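Local coordinates for NADPH Quinone Oxidoreductase (Streptococcus mutans, PDB 4F8Y), which probably catalyses the FAD-dependent, two-electron reduction of quinones such as menadione, with NADPH as the electron donor, at residues L36-L47 / A90-V99. Sequence-based numbering, arbitrary orientation.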
ATOM      1  N   LEU A  36      10.268  -8.893  12.978  1.00 13.03           N
ATOM      2  CA  LEU A  36       9.486  -9.585  11.973  1.00 13.53           C
ATOM      3  C   LEU A  36       9.963  -9.144  10.581  1.00 13.91           C
ATOM      4  O   LEU A  36       9.610  -8.070  10.081  1.00 13.89           O
ATOM      5  CB  LEU A  36       7.995  -9.304  12.178  1.00 11.91           C
ATOM      6  CG  LEU A  36       7.054  -9.851  11.122  1.00 10.41           C
ATOM      7  CD1 LEU A  36       7.249 -11.349  10.977  1.00 12.24           C
ATOM      8  CD2 LEU A  36       5.616  -9.485  11.479  1.00 12.92           C
ATOM      9  N   ASP A  37      10.808  -9.969   9.979  1.00 12.40           N
ATOM     10  CA  ASP A  37      11.276  -9.733   8.627  1.00 12.95           C
ATOM     11  C   ASP A  37      10.234 -10.332   7.675  1.00 14.53           C
ATOM     12  O   ASP A  37      10.217 -11.549   7.430  1.00 14.36           O
ATOM     13  CB  ASP A  37      12.654 -10.380   8.453  1.00 12.73           C
ATOM     14  CG  ASP A  37      13.340  -9.990   7.156  1.00 12.98           C
ATOM     15  OD1 ASP A  37      12.659  -9.713   6.153  1.00 13.46           O
ATOM     16  OD2 ASP A  37      14.583  -9.986   7.133  1.00 15.49           O
ATOM     17  N   LEU A  38       9.339  -9.487   7.170  1.00 14.57           N
ATOM     18  CA  LEU A  38       8.252  -9.967   6.318  1.00 14.58           C
ATOM     19  C   LEU A  38       8.784 -10.731   5.093  1.00 14.58           C
ATOM     20  O   LEU A  38       8.208 -11.744   4.682  1.00 13.85           O
ATOM     21  CB  LEU A  38       7.338  -8.808   5.896  1.00 12.98           C
ATOM     22  CG  LEU A  38       6.619  -8.061   7.017  1.00 11.14           C
ATOM     23  CD1 LEU A  38       5.825  -6.897   6.453  1.00 11.34           C
ATOM     24  CD2 LEU A  38       5.733  -9.001   7.808  1.00 11.04           C
ATOM     25  N   TYR A  39       9.888 -10.253   4.522  1.00 14.38           N
ATOM     26  CA  TYR A  39      10.481 -10.892   3.346  1.00 13.84           C
ATOM     27  C   TYR A  39      11.127 -12.238   3.673  1.00 14.29           C
ATOM     28  O   TYR A  39      10.993 -13.204   2.920  1.00 15.84           O
ATOM     29  CB  TYR A  39      11.486  -9.953   2.664  1.00 13.58           C
ATOM     30  CG  TYR A  39      10.863  -9.076   1.596  1.00 13.39           C
ATOM     31  CD1 TYR A  39      10.766  -9.521   0.286  1.00 14.74           C
ATOM     32  CD2 TYR A  39      10.363  -7.813   1.899  1.00 11.66           C
ATOM     33  CE1 TYR A  39      10.192  -8.736  -0.697  1.00 13.86           C
ATOM     34  CE2 TYR A  39       9.792  -7.018   0.926  1.00 12.48           C
ATOM     35  CZ  TYR A  39       9.707  -7.488  -0.376  1.00 14.03           C
ATOM     36  OH  TYR A  39       9.139  -6.714  -1.370  1.00 13.18           O
ATOM     37  N   ALA A  40      11.832 -12.291   4.796  1.00 14.84           N
ATOM     38  CA  ALA A  40      12.419 -13.532   5.295  1.00 16.15           C
ATOM     39  C   ALA A  40      11.351 -14.533   5.722  1.00 15.64           C
ATOM     40  O   ALA A  40      11.589 -15.739   5.693  1.00 16.04           O
ATOM     41  CB  ALA A  40      13.367 -13.241   6.454  1.00 14.68           C
ATOM     42  N   GLU A  41      10.180 -14.026   6.114  1.00 15.68           N
ATOM     43  CA  GLU A  41       9.049 -14.863   6.523  1.00 16.34           C
ATOM     44  C   GLU A  41       8.271 -15.400   5.327  1.00 17.12           C
ATOM     45  O   GLU A  41       7.395 -16.254   5.487  1.00 16.74           O
ATOM     46  CB  GLU A  41       8.100 -14.076   7.434  1.00 15.98           C
ATOM     47  CG  GLU A  41       8.699 -13.738   8.792  1.00 18.84           C
ATOM     48  CD  GLU A  41       8.314 -14.733   9.866  1.00 17.87           C
ATOM     49  OE1 GLU A  41       7.126 -14.763  10.227  1.00 20.03           O
ATOM     50  OE2 GLU A  41       9.190 -15.474  10.359  1.00 20.87           O
ATOM     51  N   HIS A  42       8.606 -14.905   4.137  1.00 15.37           N
ATOM     52  CA  HIS A  42       7.855 -15.203   2.916  1.00 14.88           C
ATOM     53  C   HIS A  42       6.380 -14.859   3.127  1.00 16.60           C
ATOM     54  O   HIS A  42       5.483 -15.592   2.681  1.00 16.90           O
ATOM     55  CB  HIS A  42       7.985 -16.675   2.506  1.00 16.38           C
ATOM     56  CG  HIS A  42       9.301 -17.301   2.860  1.00 19.60           C
ATOM     57  ND1 HIS A  42      10.489 -16.933   2.263  1.00 17.82           N
ATOM     58  CD2 HIS A  42       9.609 -18.289   3.737  1.00 17.43           C
ATOM     59  CE1 HIS A  42      11.473 -17.657   2.769  1.00 16.81           C
ATOM     60  NE2 HIS A  42      10.966 -18.490   3.660  1.00 19.49           N
ATOM     61  N   PHE A  43       6.134 -13.746   3.816  1.00 14.82           N
ATOM     62  CA  PHE A  43       4.776 -13.317   4.135  1.00 14.30           C
ATOM     63  C   PHE A  43       3.917 -13.185   2.878  1.00 15.28           C
ATOM     64  O   PHE A  43       4.319 -12.562   1.888  1.00 14.29           O
ATOM     65  CB  PHE A  43       4.785 -12.003   4.920  1.00 13.58           C
ATOM     66  CG  PHE A  43       3.436 -11.606   5.452  1.00 12.60           C
ATOM     67  CD1 PHE A  43       2.915 -12.220   6.575  1.00 14.87           C
ATOM     68  CD2 PHE A  43       2.692 -10.613   4.833  1.00 12.66           C
ATOM     69  CE1 PHE A  43       1.661 -11.859   7.068  1.00 14.22           C
ATOM     70  CE2 PHE A  43       1.447 -10.250   5.314  1.00 12.22           C
ATOM     71  CZ  PHE A  43       0.930 -10.871   6.434  1.00 12.94           C
ATOM     72  N   ASP A  44       2.740 -13.804   2.933  1.00 16.50           N
ATOM     73  CA  ASP A  44       1.738 -13.720   1.876  1.00 13.83           C
ATOM     74  C   ASP A  44       0.808 -12.538   2.168  1.00 13.58           C
ATOM     75  O   ASP A  44      -0.051 -12.629   3.051  1.00 12.35           O
ATOM     76  CB  ASP A  44       0.953 -15.038   1.816  1.00 13.51           C
ATOM     77  CG  ASP A  44      -0.045 -15.093   0.664  1.00 14.01           C
ATOM     78  OD1 ASP A  44      -0.203 -14.090  -0.069  1.00 14.46           O
ATOM     79  OD2 ASP A  44      -0.687 -16.153   0.498  1.00 16.28           O
ATOM     80  N   PRO A  45       0.978 -11.424   1.426  1.00 12.23           N
ATOM     81  CA  PRO A  45       0.226 -10.198   1.695  1.00 11.96           C
ATOM     82  C   PRO A  45      -1.165 -10.165   1.056  1.00 12.16           C
ATOM     83  O   PRO A  45      -1.828  -9.131   1.150  1.00 11.09           O
ATOM     84  CB  PRO A  45       1.105  -9.122   1.057  1.00 10.95           C
ATOM     85  CG  PRO A  45       1.747  -9.803  -0.099  1.00 10.13           C
ATOM     86  CD  PRO A  45       1.902 -11.257   0.285  1.00 12.53           C
ATOM     87  N   VAL A  46      -1.601 -11.258   0.427  1.00 12.61           N
ATOM     88  CA  VAL A  46      -2.881 -11.268  -0.303  1.00 13.06           C
ATOM     89  C   VAL A  46      -4.084 -11.685   0.563  1.00 11.67           C
ATOM     90  O   VAL A  46      -4.282 -12.863   0.841  1.00 12.04           O
ATOM     91  CB  VAL A  46      -2.817 -12.140  -1.590  1.00 11.55           C
ATOM     92  CG1 VAL A  46      -4.128 -12.053  -2.363  1.00 12.18           C
ATOM     93  CG2 VAL A  46      -1.662 -11.715  -2.478  1.00 11.76           C
ATOM     94  N   LEU A  47      -4.877 -10.703   0.978  1.00 10.49           N
ATOM     95  CA  LEU A  47      -6.057 -10.939   1.806  1.00 12.12           C
ATOM     96  C   LEU A  47      -7.171 -11.636   1.015  1.00 15.72           C
ATOM     97  O   LEU A  47      -7.630 -11.136  -0.022  1.00 16.58           O
ATOM     98  CB  LEU A  47      -6.564  -9.606   2.386  1.00 13.60           C
ATOM     99  CG  LEU A  47      -7.822  -9.546   3.266  1.00 12.59           C
ATOM    100  CD1 LEU A  47      -7.567 -10.120   4.652  1.00 14.35           C
ATOM    101  CD2 LEU A  47      -8.315  -8.107   3.375  1.00 12.88           C
ATOM    102  N   ALA A  90       4.103  -3.463  -1.225  1.00 12.05           N
ATOM    103  CA  ALA A  90       2.950  -4.350  -1.264  1.00 12.19           C
ATOM    104  C   ALA A  90       2.902  -5.351  -0.105  1.00 13.45           C
ATOM    105  O   ALA A  90       1.826  -5.582   0.457  1.00 11.63           O
ATOM    106  CB  ALA A  90       2.884  -5.081  -2.600  1.00 11.12           C
ATOM    107  N   ILE A  91       4.049  -5.951   0.243  1.00 12.35           N
ATOM    108  CA  ILE A  91       4.086  -7.003   1.271  1.00 10.59           C
ATOM    109  C   ILE A  91       3.745  -6.472   2.665  1.00 11.36           C
ATOM    110  O   ILE A  91       3.133  -7.173   3.472  1.00 11.08           O
ATOM    111  CB  ILE A  91       5.444  -7.746   1.307  1.00 10.70           C
ATOM    112  CG1 ILE A  91       5.308  -9.087   2.047  1.00 10.34           C
ATOM    113  CG2 ILE A  91       6.511  -6.875   1.945  1.00 11.69           C
ATOM    114  CD1 ILE A  91       6.525  -9.996   1.923  1.00  9.83           C
ATOM    115  N   LEU A  92       4.140  -5.231   2.947  1.00 12.33           N
ATOM    116  CA  LEU A  92       3.785  -4.592   4.215  1.00 12.00           C
ATOM    117  C   LEU A  92       2.336  -4.096   4.197  1.00 12.26           C
ATOM    118  O   LEU A  92       1.644  -4.176   5.219  1.00 11.28           O
ATOM    119  CB  LEU A  92       4.732  -3.437   4.561  1.00 11.39           C
ATOM    120  CG  LEU A  92       4.316  -2.637   5.805  1.00 10.36           C
ATOM    121  CD1 LEU A  92       4.514  -3.454   7.076  1.00 11.31           C
ATOM    122  CD2 LEU A  92       5.049  -1.303   5.895  1.00 11.37           C
ATOM    123  N   LYS A  93       1.885  -3.575   3.050  1.00 10.94           N
ATOM    124  CA  LYS A  93       0.480  -3.183   2.891  1.00 10.56           C
ATOM    125  C   LYS A  93      -0.453  -4.378   3.150  1.00 10.95           C
ATOM    126  O   LYS A  93      -1.497  -4.240   3.783  1.00 11.67           O
ATOM    127  CB  LYS A  93       0.236  -2.577   1.510  1.00 10.94           C
ATOM    128  CG  LYS A  93      -1.220  -2.227   1.201  1.00 11.20           C
ATOM    129  CD  LYS A  93      -1.876  -1.458   2.340  1.00 10.71           C
ATOM    130  CE  LYS A  93      -3.173  -0.807   1.898  1.00 11.69           C
ATOM    131  NZ  LYS A  93      -4.206  -1.796   1.475  1.00 11.12           N
ATOM    132  N   GLY A  94      -0.057  -5.554   2.678  1.00 10.98           N
ATOM    133  CA  GLY A  94      -0.795  -6.771   2.943  1.00 11.41           C
ATOM    134  C   GLY A  94      -0.683  -7.235   4.384  1.00 12.13           C
ATOM    135  O   GLY A  94      -1.587  -7.907   4.891  1.00 13.85           O
ATOM    136  N   PHE A  95       0.415  -6.885   5.046  1.00 11.86           N
ATOM    137  CA  PHE A  95       0.559  -7.152   6.485  1.00 13.16           C
ATOM    138  C   PHE A  95      -0.570  -6.467   7.275  1.00 13.07           C
ATOM    139  O   PHE A  95      -1.211  -7.074   8.136  1.00 11.93           O
ATOM    140  CB  PHE A  95       1.944  -6.705   6.992  1.00 13.05           C
ATOM    141  CG  PHE A  95       2.106  -6.801   8.491  1.00 12.03           C
ATOM    142  CD1 PHE A  95       2.274  -8.035   9.109  1.00 11.27           C
ATOM    143  CD2 PHE A  95       2.085  -5.652   9.279  1.00 11.52           C
ATOM    144  CE1 PHE A  95       2.417  -8.128  10.486  1.00 12.11           C
ATOM    145  CE2 PHE A  95       2.218  -5.732  10.659  1.00 12.00           C
ATOM    146  CZ  PHE A  95       2.386  -6.974  11.264  1.00 11.25           C
ATOM    147  N   ILE A  96      -0.817  -5.202   6.950  1.00 13.67           N
ATOM    148  CA  ILE A  96      -1.932  -4.445   7.507  1.00 13.33           C
ATOM    149  C   ILE A  96      -3.284  -5.038   7.117  1.00 12.41           C
ATOM    150  O   ILE A  96      -4.113  -5.300   7.982  1.00 12.91           O
ATOM    151  CB  ILE A  96      -1.889  -2.959   7.058  1.00 12.38           C
ATOM    152  CG1 ILE A  96      -0.533  -2.334   7.393  1.00 11.82           C
ATOM    153  CG2 ILE A  96      -3.020  -2.177   7.701  1.00 12.19           C
ATOM    154  CD1 ILE A  96      -0.157  -2.475   8.864  1.00 10.63           C
ATOM    155  N   ASP A  97      -3.501  -5.237   5.816  1.00 13.69           N
ATOM    156  CA  ASP A  97      -4.746  -5.808   5.306  1.00 12.22           C
ATOM    157  C   ASP A  97      -5.127  -7.098   6.031  1.00 13.76           C
ATOM    158  O   ASP A  97      -6.277  -7.287   6.424  1.00 13.37           O
ATOM    159  CB  ASP A  97      -4.646  -6.136   3.812  1.00 12.79           C
ATOM    160  CG  ASP A  97      -4.534  -4.917   2.933  1.00 11.92           C
ATOM    161  OD1 ASP A  97      -4.764  -3.784   3.411  1.00 12.57           O
ATOM    162  OD2 ASP A  97      -4.213  -5.110   1.746  1.00 10.84           O
ATOM    163  N   ARG A  98      -4.167  -8.001   6.185  1.00 12.21           N
ATOM    164  CA  ARG A  98      -4.486  -9.333   6.688  1.00 13.29           C
ATOM    165  C   ARG A  98      -4.478  -9.453   8.209  1.00 13.80           C
ATOM    166  O   ARG A  98      -5.250 -10.231   8.771  1.00 14.69           O
ATOM    167  CB  ARG A  98      -3.553 -10.370   6.075  1.00 12.55           C
ATOM    168  CG  ARG A  98      -3.652 -10.460   4.578  1.00 11.12           C
ATOM    169  CD  ARG A  98      -2.910 -11.679   4.122  1.00 12.87           C
ATOM    170  NE  ARG A  98      -3.522 -12.895   4.648  1.00 12.96           N
ATOM    171  CZ  ARG A  98      -3.047 -14.114   4.427  1.00 13.92           C
ATOM    172  NH1 ARG A  98      -1.947 -14.270   3.704  1.00 14.43           N
ATOM    173  NH2 ARG A  98      -3.663 -15.173   4.935  1.00 14.06           N
ATOM    174  N   VAL A  99      -3.619  -8.675   8.866  1.00 14.46           N
ATOM    175  CA  VAL A  99      -3.449  -8.739  10.320  1.00 15.44           C
ATOM    176  C   VAL A  99      -4.306  -7.715  11.102  1.00 15.69           C
ATOM    177  O   VAL A  99      -4.940  -8.053  12.108  1.00 16.62           O
ATOM    178  CB  VAL A  99      -1.960  -8.577  10.703  1.00 13.24           C
ATOM    179  CG1 VAL A  99      -1.786  -8.606  12.218  1.00 14.01           C
ATOM    180  CG2 VAL A  99      -1.129  -9.654  10.026  1.00 11.66           C
TER
HETATM  181  O   HOH W   1       6.479  -6.061  -1.398  1.00 12.87           O
HETATM  182  O   HOH W   2      -4.040  -7.653   0.901  1.00 10.86           O
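In this flavodoxin-like fold the loop that leaves strand 32-37 runs over helix 90-99, and the two meet through F43 and P45 on the loop and I91, G94, F95 and R98 on the helix. F43, its CG anti to the backbone N (chi1 -172°), lays its ring against the G94-F95 backbone, where CE2 comes 3.4 Å from F95 CA. The F95 ring turns its edge to the face of F43 in a T-shaped pair, planes at 64°, while L36 CD2, at the end of the strand, and L38 CD2, just past it, touch F95 CE1 and CD1. I91 forks: its CD1 tip lies 3.4 Å from F43 O, and CG2 reaches Y39 CE2. A water joins Y39 OH to I91 N, and the same hydroxyl bonds L47 O of the second subunit.

P45 sits where the backbones come closest. G94 has no side chain, so P45 CB rests 3.6 Å from G94 CA, and that CA in turn makes a CH...O contact with P45 O. A second water accepts from L47 N and donates to P45 O and D97 OD2. R98 bends at chi3 and sends NH1 to D44 O (2.6 Å, 149° at the hydrogen), nearly in the guanidinium plane, with V46 O over one face. NH2 of the same group pairs with E63 in a salt bridge, so both ends of the guanidinium are bonded. L47 and D97 also touch FAD, so the loop carries the chain from the edge strand of a flavodoxin-like parallel sheet, over the helix, to the flavin site at the dimer interface.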